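Side-chain contacts in concanavalin B (Canavalia ensiformis, PDB 6CAF), which may act as a carbohydrate-binding protein and belongs to glycosyl hydrolase family 18 as a chitinase-like protein of the seed: residues V34-R39 with R45-T50; I55-F60 with G286-N291; K238-Y241 with K245-F248. All blocks are in the same frame, centred on the assembly; numbering follows the deposited sequence. Where two conformers were deposited one is given.

In the fold
All three contacts belong to one barrel of parallel strands, the TIM barrel of the family 18 fold. Along the chain interaction 1 comes first. Interactions 1 and 2 touch, their centres about 9 Å apart. Strand 31-36 serves interaction 1 and runs between the two strands of interaction 2, 55-64 and 284-290. Interaction 3 is nested in the long loop that interaction 2 closes. Its centre is about 18 Å from that of interaction 2 and about 26 Å from that of interaction 1, on the other side of the chain's centre. Interactions 1 and 3 each join a helix to a barrel strand; interaction 2 joins the second and last strands across the barrel interior.

Interaction 1: residues V34-R39 with R45-T50; sequences VYWGQR and RDTCKT
Thr47 faces the strand residues Val34 and Trp36 and meets each with a different branch of its side chain. The tight part lies here, and all three residues are buried. The methyl CG2 of Thr47 packs on CG1 of Val34 at 4.0 Å. The hydroxyl OG1 turns to the indole and lies 3.5 Å from CD1 of Trp36. Its approach to the ring is oblique. Trp36 CG stands anti to the backbone N (chi1 179°), which swings the indole toward the helix, and chi2 of 91° turns CD1 to Thr47. The Thr47 side chain crosses both of its partners at an angle and does not run alongside them.

The polar atoms of this part have partners close by. Thr47 OG1 gives a hydrogen bond to the carbonyl of Leu43 and receives one from Arg292 NE. Trp36 NE1 binds the carbonyl of Gly42. The indole and the hydroxyl are thus both tied to carbonyls of the loop just ahead of helix 44-49, although the contact between them is packing.

The other side is looser and more open to solvent. There Arg45 and Asp46 form a salt bridge within the helix, with NE and NH2 of Arg45 both on one oxygen, OD1, of Asp46. The NH2 bond is 2.7 Å to OD1 and uses the syn lone pair. NE comes to the same oxygen from above the carboxylate plane, 36° out of it. At the far end Thr50 OG1 bonds Thr47 O at 2.8 Å.

Helix 44-49 is the helix of the first beta-alpha-beta unit of the barrel, between strands 31-36 and 55-64. Val34 and Trp36 also touch Val56 of the next strand. The disulfide of Cys48 with Cys97 fastens the helix to helix 91-99.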
loop_
_atom_site.group_PDB
_atom_site.type_symbol
_atom_site.label_atom_id
_atom_site.label_comp_id
_atom_site.label_asym_id
_atom_site.label_seq_id
_atom_site.Cartn_x
_atom_site.Cartn_y
_atom_site.Cartn_z
ATOM N N VAL A 34 4.539 -0.415 -5.183
ATOM C CA VAL A 34 5.455 0.630 -4.778
ATOM C C VAL A 34 4.685 1.867 -4.360
ATOM O O VAL A 34 3.620 2.166 -4.914
ATOM C CB VAL A 34 6.440 0.956 -5.914
ATOM C CG1 VAL A 34 5.751 1.612 -7.102
ATOM C CG2 VAL A 34 7.625 1.786 -5.444
ATOM N N TYR A 35 5.236 2.575 -3.383
ATOM C CA TYR A 35 4.720 3.862 -2.947
ATOM C C TYR A 35 5.325 4.993 -3.768
ATOM O O TYR A 35 6.542 5.081 -3.947
ATOM C CB TYR A 35 5.014 4.089 -1.480
ATOM C CG TYR A 35 4.259 3.196 -0.526
ATOM C CD1 TYR A 35 4.705 1.916 -0.233
ATOM C CD2 TYR A 35 3.103 3.623 0.073
ATOM C CE1 TYR A 35 4.034 1.092 0.646
ATOM C CE2 TYR A 35 2.436 2.813 0.965
ATOM C CZ TYR A 35 2.877 1.567 1.258
ATOM O OH TYR A 35 2.168 0.798 2.167
ATOM N N TRP A 36 4.444 5.871 -4.225
ATOM C CA TRP A 36 4.797 7.023 -5.034
ATOM C C TRP A 36 4.068 8.251 -4.545
ATOM O O TRP A 36 2.880 8.183 -4.282
ATOM C CB TRP A 36 4.437 6.755 -6.503
ATOM C CG TRP A 36 4.744 7.912 -7.396
ATOM C CD1 TRP A 36 5.922 8.125 -8.068
ATOM C CD2 TRP A 36 3.909 9.054 -7.656
ATOM N NE1 TRP A 36 5.864 9.339 -8.720
ATOM C CE2 TRP A 36 4.646 9.928 -8.465
ATOM C CE3 TRP A 36 2.602 9.404 -7.321
ATOM C CZ2 TRP A 36 4.129 11.134 -8.907
ATOM C CZ3 TRP A 36 2.103 10.592 -7.739
ATOM C CH2 TRP A 36 2.848 11.440 -8.530
ATOM N N GLY A 37 4.765 9.370 -4.435
ATOM C CA GLY A 37 4.090 10.595 -4.070
ATOM C C GLY A 37 4.910 11.734 -3.537
ATOM O O GLY A 37 4.342 12.673 -3.029
ATOM N N GLN A 38 6.147 11.771 -3.703
ATOM C CA GLN A 38 7.105 12.787 -3.260
ATOM C C GLN A 38 7.962 13.198 -4.428
ATOM O O GLN A 38 8.014 12.514 -5.438
ATOM C CB GLN A 38 7.957 12.297 -2.094
ATOM C CG GLN A 38 8.873 11.136 -2.340
ATOM C CD GLN A 38 9.658 10.762 -1.079
ATOM O OE1 GLN A 38 9.261 11.116 0.046
ATOM N NE2 GLN A 38 10.801 10.111 -1.267
ATOM N N ARG A 39 8.500 14.411 -4.365
ATOM C CA ARG A 39 9.250 14.931 -5.499
ATOM C C ARG A 39 10.351 13.989 -5.980
ATOM O O ARG A 39 10.519 13.753 -7.186
ATOM C CB ARG A 39 9.837 16.299 -5.146
ATOM C CG ARG A 39 10.671 16.912 -6.258
ATOM C CD ARG A 39 11.249 18.271 -5.865
ATOM N NE ARG A 39 10.252 19.323 -6.028
ATOM C CZ ARG A 39 10.087 20.039 -7.136
ATOM N NH1 ARG A 39 9.145 20.971 -7.176
ATOM N NH2 ARG A 39 10.879 19.858 -8.192
ATOM N N ARG A 45 4.224 8.629 -14.404
ATOM C CA ARG A 45 4.360 7.962 -15.693
ATOM C C ARG A 45 5.598 7.073 -15.741
ATOM O O ARG A 45 5.534 5.929 -16.216
ATOM C CB ARG A 45 4.517 8.999 -16.793
ATOM C CG ARG A 45 4.788 8.369 -18.142
ATOM C CD ARG A 45 5.417 9.347 -19.128
ATOM N NE ARG A 45 6.790 9.658 -18.774
ATOM C CZ ARG A 45 7.509 10.614 -19.329
ATOM N NH1 ARG A 45 6.983 11.355 -20.254
ATOM N NH2 ARG A 45 8.748 10.815 -18.967
ATOM N N ASP A 46 6.740 7.620 -15.339
ATOM C CA ASP A 46 8.003 6.875 -15.443
ATOM C C ASP A 46 7.949 5.663 -14.564
ATOM O O ASP A 46 8.461 4.615 -14.918
ATOM C CB ASP A 46 9.217 7.736 -15.038
ATOM C CG ASP A 46 9.506 8.832 -15.980
ATOM O OD1 ASP A 46 9.039 8.816 -17.146
ATOM O OD2 ASP A 46 10.195 9.779 -15.549
ATOM N N THR A 47 7.334 5.814 -13.393
ATOM C CA THR A 47 7.180 4.715 -12.460
ATOM C C THR A 47 6.429 3.569 -13.142
ATOM O O THR A 47 6.881 2.423 -13.148
ATOM C CB THR A 47 6.465 5.231 -11.207
ATOM O OG1 THR A 47 7.329 6.175 -10.573
ATOM C CG2 THR A 47 6.170 4.139 -10.225
ATOM N N CYS A 48 5.263 3.877 -13.699
ATOM C CA CYS A 48 4.461 2.841 -14.332
ATOM C C CYS A 48 5.160 2.207 -15.525
ATOM O O CYS A 48 5.113 0.991 -15.718
ATOM C CB CYS A 48 3.117 3.448 -14.768
ATOM S SG CYS A 48 2.083 3.845 -13.342
ATOM N N LYS A 49 5.793 3.045 -16.323
ATOM C CA LYS A 49 6.372 2.560 -17.576
ATOM C C LYS A 49 7.609 1.695 -17.395
ATOM O O LYS A 49 8.066 1.084 -18.359
ATOM C CB LYS A 49 6.690 3.707 -18.539
ATOM C CG LYS A 49 5.444 4.277 -19.154
ATOM C CD LYS A 49 5.689 5.378 -20.142
ATOM C CE LYS A 49 4.382 5.900 -20.675
ATOM N NZ LYS A 49 3.939 4.979 -21.735
ATOM N N THR A 50 8.147 1.620 -16.176
ATOM C CA THR A 50 9.203 0.662 -15.930
ATOM C C THR A 50 8.774 -0.779 -16.156
ATOM O O THR A 50 9.610 -1.650 -16.405
ATOM C CB THR A 50 9.729 0.691 -14.486
ATOM O OG1 THR A 50 8.695 0.304 -13.569
ATOM C CG2 THR A 50 10.295 2.021 -14.098
#

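Interaction 2: residues I55-F60 with G286-N291; sequences IVFISF and GIALWN
Phe60 and Trp290 make the aromatic part of this contact. The Phe60 ring brings its edge, at CZ and CE2, to the six-membered ring of Trp290. CZ is 3.8 Å from CZ3 of Trp290, and CE2 is 4.0 Å from CH2. Relative to the Phe60 ring, the tryptophan carbons lie at the edge and near its plane. Relative to the indole, Phe60 CZ comes in obliquely. With chi1 at 175° and chi2 at -105°, the indole of Trp290 extends so that its CZ3-CH2 side reaches Phe60. One face of Phe60 rests on CB of Ser59, 3.4 Å from the plane and over the ring centre. CB of Asn291 lies against one face of the indole. Tyr35 meets Trp290 edge-to-face.

Both aromatic residues adjoin a cis peptide bond, Ser59-Phe60 and Trp290-Asn291. Non-proline cis bonds near the C-terminal ends of barrel strands are known in family 18 chitinases. Trp290 probably matches the tryptophan at the base of the sugar-binding cleft in these enzymes. Strands 55-64 and 284-290 are not neighbours in the barrel, since strand 31-36 lies between them, and their side chains meet on the inside.

Methyl-to-ring packing is slight and lies deeper. Ala288 CB sits at the edge of the Phe57 ring, 4.3 Å from CE2 of Phe57. Ile55 CG2 covers part of one face of that ring. His152 stacks on Phe57, and Phe210 meets it edge-to-face.

The polar bonds stay within each segment or pass to its surroundings. Ser59 OG bonds Phe57 O at 2.8 Å, from above the carbonyl plane, 70° out of it. Asn291 OD1 accepts from Ala294 N and caps helix 292-298.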
loop_
_atom_site.group_PDB
_atom_site.type_symbol
_atom_site.label_atom_id
_atom_site.label_comp_id
_atom_site.label_asym_id
_atom_site.label_seq_id
_atom_site.Cartn_x
_atom_site.Cartn_y
_atom_site.Cartn_z
ATOM N N ILE A 55 1.238 -2.623 -8.884
ATOM C CA ILE A 55 0.444 -1.725 -8.062
ATOM C C ILE A 55 1.303 -0.502 -7.733
ATOM O O ILE A 55 2.447 -0.654 -7.320
ATOM C CB ILE A 55 0.007 -2.416 -6.755
ATOM C CG1 ILE A 55 -0.923 -3.595 -7.039
ATOM C CG2 ILE A 55 -0.593 -1.406 -5.805
ATOM C CD1 ILE A 55 -1.156 -4.490 -5.844
ATOM N N VAL A 56 0.705 0.677 -7.878
ATOM C CA VAL A 56 1.312 1.906 -7.394
ATOM C C VAL A 56 0.341 2.539 -6.406
ATOM O O VAL A 56 -0.839 2.756 -6.719
ATOM C CB VAL A 56 1.624 2.879 -8.548
ATOM C CG1 VAL A 56 2.176 4.185 -8.028
ATOM C CG2 VAL A 56 2.590 2.242 -9.510
ATOM N N PHE A 57 0.850 2.848 -5.223
ATOM C CA PHE A 57 0.096 3.563 -4.199
ATOM C C PHE A 57 0.408 5.055 -4.301
ATOM O O PHE A 57 1.548 5.469 -4.033
ATOM C CB PHE A 57 0.503 3.135 -2.786
ATOM C CG PHE A 57 0.384 1.675 -2.488
ATOM C CD1 PHE A 57 -0.831 1.021 -2.531
ATOM C CD2 PHE A 57 1.497 0.966 -2.087
ATOM C CE1 PHE A 57 -0.915 -0.305 -2.178
ATOM C CE2 PHE A 57 1.399 -0.351 -1.713
ATOM C CZ PHE A 57 0.197 -1.006 -1.780
ATOM N N ILE A 58 -0.571 5.877 -4.687
ATOM C CA ILE A 58 -0.413 7.330 -4.643
ATOM C C ILE A 58 -0.534 7.759 -3.186
ATOM O O ILE A 58 -1.577 7.523 -2.542
ATOM C CB ILE A 58 -1.445 8.053 -5.520
ATOM C CG1 ILE A 58 -1.231 7.664 -6.993
ATOM C CG2 ILE A 58 -1.354 9.535 -5.316
ATOM C CD1 ILE A 58 -2.228 8.250 -7.947
ATOM N N SER A 59 0.547 8.347 -2.673
ATOM C CA SER A 59 0.770 8.441 -1.238
ATOM C C SER A 59 1.078 9.871 -0.815
ATOM O O SER A 59 2.088 10.411 -1.265
ATOM C CB SER A 59 1.945 7.534 -0.895
ATOM O OG SER A 59 1.680 6.187 -1.315
ATOM N N PHE A 60 0.275 10.528 0.014
ATOM C CA PHE A 60 -0.838 10.018 0.789
ATOM C C PHE A 60 -1.934 11.069 0.903
ATOM O O PHE A 60 -1.645 12.260 0.930
ATOM C CB PHE A 60 -0.414 9.735 2.237
ATOM C CG PHE A 60 0.606 8.630 2.381
ATOM C CD1 PHE A 60 0.210 7.312 2.448
ATOM C CD2 PHE A 60 1.949 8.916 2.423
ATOM C CE1 PHE A 60 1.123 6.302 2.582
ATOM C CE2 PHE A 60 2.875 7.909 2.573
ATOM C CZ PHE A 60 2.461 6.603 2.636
ATOM N N GLY A 286 3.364 -11.300 -3.054
ATOM C CA GLY A 286 4.428 -10.444 -3.561
ATOM C C GLY A 286 4.960 -9.527 -2.492
ATOM O O GLY A 286 4.900 -9.818 -1.283
ATOM N N ILE A 287 5.512 -8.414 -2.959
ATOM C CA ILE A 287 6.158 -7.480 -2.086
ATOM C C ILE A 287 5.710 -6.063 -2.419
ATOM O O ILE A 287 5.267 -5.787 -3.544
ATOM C CB ILE A 287 7.690 -7.568 -2.166
ATOM C CG1 ILE A 287 8.217 -7.179 -3.514
ATOM C CG2 ILE A 287 8.181 -8.960 -1.761
ATOM C CD1 ILE A 287 9.739 -7.116 -3.595
ATOM N N ALA A 288 5.819 -5.179 -1.431
ATOM C CA ALA A 288 5.680 -3.754 -1.651
ATOM C C ALA A 288 6.952 -3.069 -1.225
ATOM O O ALA A 288 7.577 -3.476 -0.255
ATOM C CB ALA A 288 4.511 -3.165 -0.862
ATOM N N LEU A 289 7.314 -2.018 -1.950
ATOM C CA LEU A 289 8.534 -1.283 -1.661
ATOM C C LEU A 289 8.244 0.158 -1.239
ATOM O O LEU A 289 7.605 0.937 -1.977
ATOM C CB LEU A 289 9.461 -1.299 -2.864
ATOM C CG LEU A 289 9.967 -2.691 -3.235
ATOM C CD1 LEU A 289 10.717 -2.685 -4.557
ATOM C CD2 LEU A 289 10.817 -3.273 -2.146
ATOM N N TRP A 290 8.745 0.474 -0.039
ATOM C CA TRP A 290 8.806 1.832 0.458
ATOM C C TRP A 290 10.210 2.339 0.114
ATOM O O TRP A 290 11.176 1.849 0.715
ATOM C CB TRP A 290 8.577 1.873 1.985
ATOM C CG TRP A 290 8.753 3.246 2.516
ATOM C CD1 TRP A 290 9.807 3.702 3.221
ATOM C CD2 TRP A 290 7.914 4.371 2.256
ATOM N NE1 TRP A 290 9.680 5.080 3.433
ATOM C CE2 TRP A 290 8.500 5.498 2.876
ATOM C CE3 TRP A 290 6.664 4.524 1.649
ATOM C CZ2 TRP A 290 7.913 6.775 2.826
ATOM C CZ3 TRP A 290 6.081 5.801 1.606
ATOM C CH2 TRP A 290 6.693 6.902 2.191
ATOM N N ASN A 291 10.397 3.260 -0.839
ATOM C CA ASN A 291 9.429 3.869 -1.736
ATOM C C ASN A 291 10.071 3.972 -3.132
ATOM O O ASN A 291 11.168 3.430 -3.380
ATOM C CB ASN A 291 8.995 5.229 -1.215
ATOM C CG ASN A 291 10.156 6.204 -1.109
ATOM O OD1 ASN A 291 11.313 5.881 -1.360
ATOM N ND2 ASN A 291 9.832 7.438 -0.768
#

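Interaction 3: residues K238-Y241 with K245-F248; sequences KSVY and KNLF
Val240 meets Leu247 and Asn246 with its two methyl groups. The apolar part is the pairing with Leu247. Val240 CG2 lies 3.9 Å from CD2 of Leu247, and Val240 CG1 is 4.0 Å from the same methyl. One leucine methyl thus touches both branches of the valine. The valine and leucine side chains lie antiparallel, side by side. In Leu247 a chi1 of -61°, with CG anti to the carbonyl carbon, combines with a chi2 of -177° to bring CD2 over to Val240.

The contact of methyl with amide involves Asn246. Val240 CG1 sits 4.0 Å from ND2 and also 4.0 Å from OD1 of Asn246. It therefore packs against the amide as a whole and favours neither end. The valine and the asparagine reach toward each other.

Hydrogen bonds hold the amide in place. ND2 of Asn246 donates to Pro242 O in the connecting loop. OD1 accepts from Arg283 NH2. The same nitrogen of Arg283 also bonds Val240 O, which takes a second bond from Arg243 NH1. One arginine therefore joins the residue just past the helix to the one just before the strand.

The Tyr241 ring makes cation-pi contacts with Arg243 and Arg204.

Val240 is the first residue past helix 227-239, and Leu247 opens strand 247-252. The contact thus closes the helix-to-strand turn of a beta-alpha-beta unit whose first strand is 208-212. Val240 and Leu247 both touch Ile209 of that strand, while Leu247 also packs on Trp233 and Thr237 of the helix.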
loop_
_atom_site.group_PDB
_atom_site.type_symbol
_atom_site.label_atom_id
_atom_site.label_comp_id
_atom_site.label_asym_id
_atom_site.label_seq_id
_atom_site.Cartn_x
_atom_site.Cartn_y
_atom_site.Cartn_z
ATOM N N LYS A 238 -2.050 -16.752 10.071
ATOM C CA LYS A 238 -3.161 -17.169 10.949
ATOM C C LYS A 238 -4.146 -16.043 11.232
ATOM O O LYS A 238 -5.337 -16.299 11.455
ATOM C CB LYS A 238 -2.640 -17.669 12.267
ATOM C CG LYS A 238 -1.653 -18.778 12.127
ATOM C CD LYS A 238 -2.137 -19.844 11.185
ATOM C CE LYS A 238 -1.191 -21.018 11.256
ATOM N NZ LYS A 238 -1.575 -22.107 10.318
ATOM N N SER A 239 -3.783 -14.962 11.267
ATOM C CA SER A 239 -4.484 -13.677 11.637
ATOM C C SER A 239 -5.373 -13.254 10.373
ATOM O O SER A 239 -6.420 -12.628 10.551
ATOM C CB SER A 239 -3.460 -12.572 11.994
ATOM O OG SER A 239 -3.205 -12.449 13.392
ATOM N N VAL A 240 -4.922 -13.419 9.220
ATOM C CA VAL A 240 -5.602 -12.880 8.062
ATOM C C VAL A 240 -6.409 -13.963 7.370
ATOM O O VAL A 240 -5.862 -14.967 6.878
ATOM C CB VAL A 240 -4.609 -12.268 7.049
ATOM C CG1 VAL A 240 -5.334 -11.866 5.760
ATOM C CG2 VAL A 240 -3.871 -11.103 7.671
ATOM N N TYR A 241 -7.722 -13.748 7.359
ATOM C CA TYR A 241 -8.647 -14.542 6.599
ATOM C C TYR A 241 -9.192 -13.664 5.484
ATOM O O TYR A 241 -9.273 -12.443 5.655
ATOM C CB TYR A 241 -9.829 -14.966 7.472
ATOM C CG TYR A 241 -9.487 -15.824 8.665
ATOM C CD1 TYR A 241 -9.060 -15.253 9.869
ATOM C CD2 TYR A 241 -9.716 -17.188 8.665
ATOM C CE1 TYR A 241 -8.760 -16.037 10.986
ATOM C CE2 TYR A 241 -9.451 -17.981 9.792
ATOM C CZ TYR A 241 -8.980 -17.395 10.943
ATOM O OH TYR A 241 -8.688 -18.175 12.034
ATOM N N LYS A 245 -4.361 -15.848 -1.651
ATOM C CA LYS A 245 -3.079 -15.267 -1.962
ATOM C C LYS A 245 -3.159 -13.776 -1.764
ATOM O O LYS A 245 -3.281 -13.014 -2.717
ATOM C CB LYS A 245 -2.709 -15.626 -3.386
ATOM C CG LYS A 245 -1.266 -15.494 -3.736
ATOM C CD LYS A 245 -0.826 -16.290 -4.977
ATOM C CE LYS A 245 -0.879 -17.783 -4.698
ATOM N NZ LYS A 245 -0.015 -18.584 -5.604
ATOM N N ASN A 246 -3.111 -13.369 -0.502
ATOM C CA ASN A 246 -3.463 -12.009 -0.136
ATOM C C ASN A 246 -2.446 -11.321 0.760
ATOM O O ASN A 246 -2.730 -10.216 1.203
ATOM C CB ASN A 246 -4.857 -11.948 0.483
ATOM C CG ASN A 246 -5.035 -12.847 1.693
ATOM O OD1 ASN A 246 -4.081 -13.361 2.266
ATOM N ND2 ASN A 246 -6.309 -13.026 2.101
ATOM N N LEU A 247 -1.287 -11.954 0.977
ATOM C CA LEU A 247 -0.272 -11.415 1.870
ATOM C C LEU A 247 0.959 -10.987 1.097
ATOM O O LEU A 247 1.498 -11.735 0.277
ATOM C CB LEU A 247 0.136 -12.409 2.928
ATOM C CG LEU A 247 -0.906 -12.897 3.879
ATOM C CD1 LEU A 247 -0.263 -13.835 4.894
ATOM C CD2 LEU A 247 -1.566 -11.737 4.552
ATOM N N PHE A 248 1.389 -9.766 1.386
ATOM C CA PHE A 248 2.581 -9.220 0.799
ATOM C C PHE A 248 3.548 -8.818 1.895
ATOM O O PHE A 248 3.109 -8.421 2.985
ATOM C CB PHE A 248 2.287 -7.944 0.023
ATOM C CG PHE A 248 1.423 -8.094 -1.185
ATOM C CD1 PHE A 248 0.060 -8.287 -1.062
ATOM C CD2 PHE A 248 1.967 -7.949 -2.467
ATOM C CE1 PHE A 248 -0.747 -8.342 -2.178
ATOM C CE2 PHE A 248 1.160 -8.033 -3.591
ATOM C CZ PHE A 248 -0.208 -8.201 -3.429
#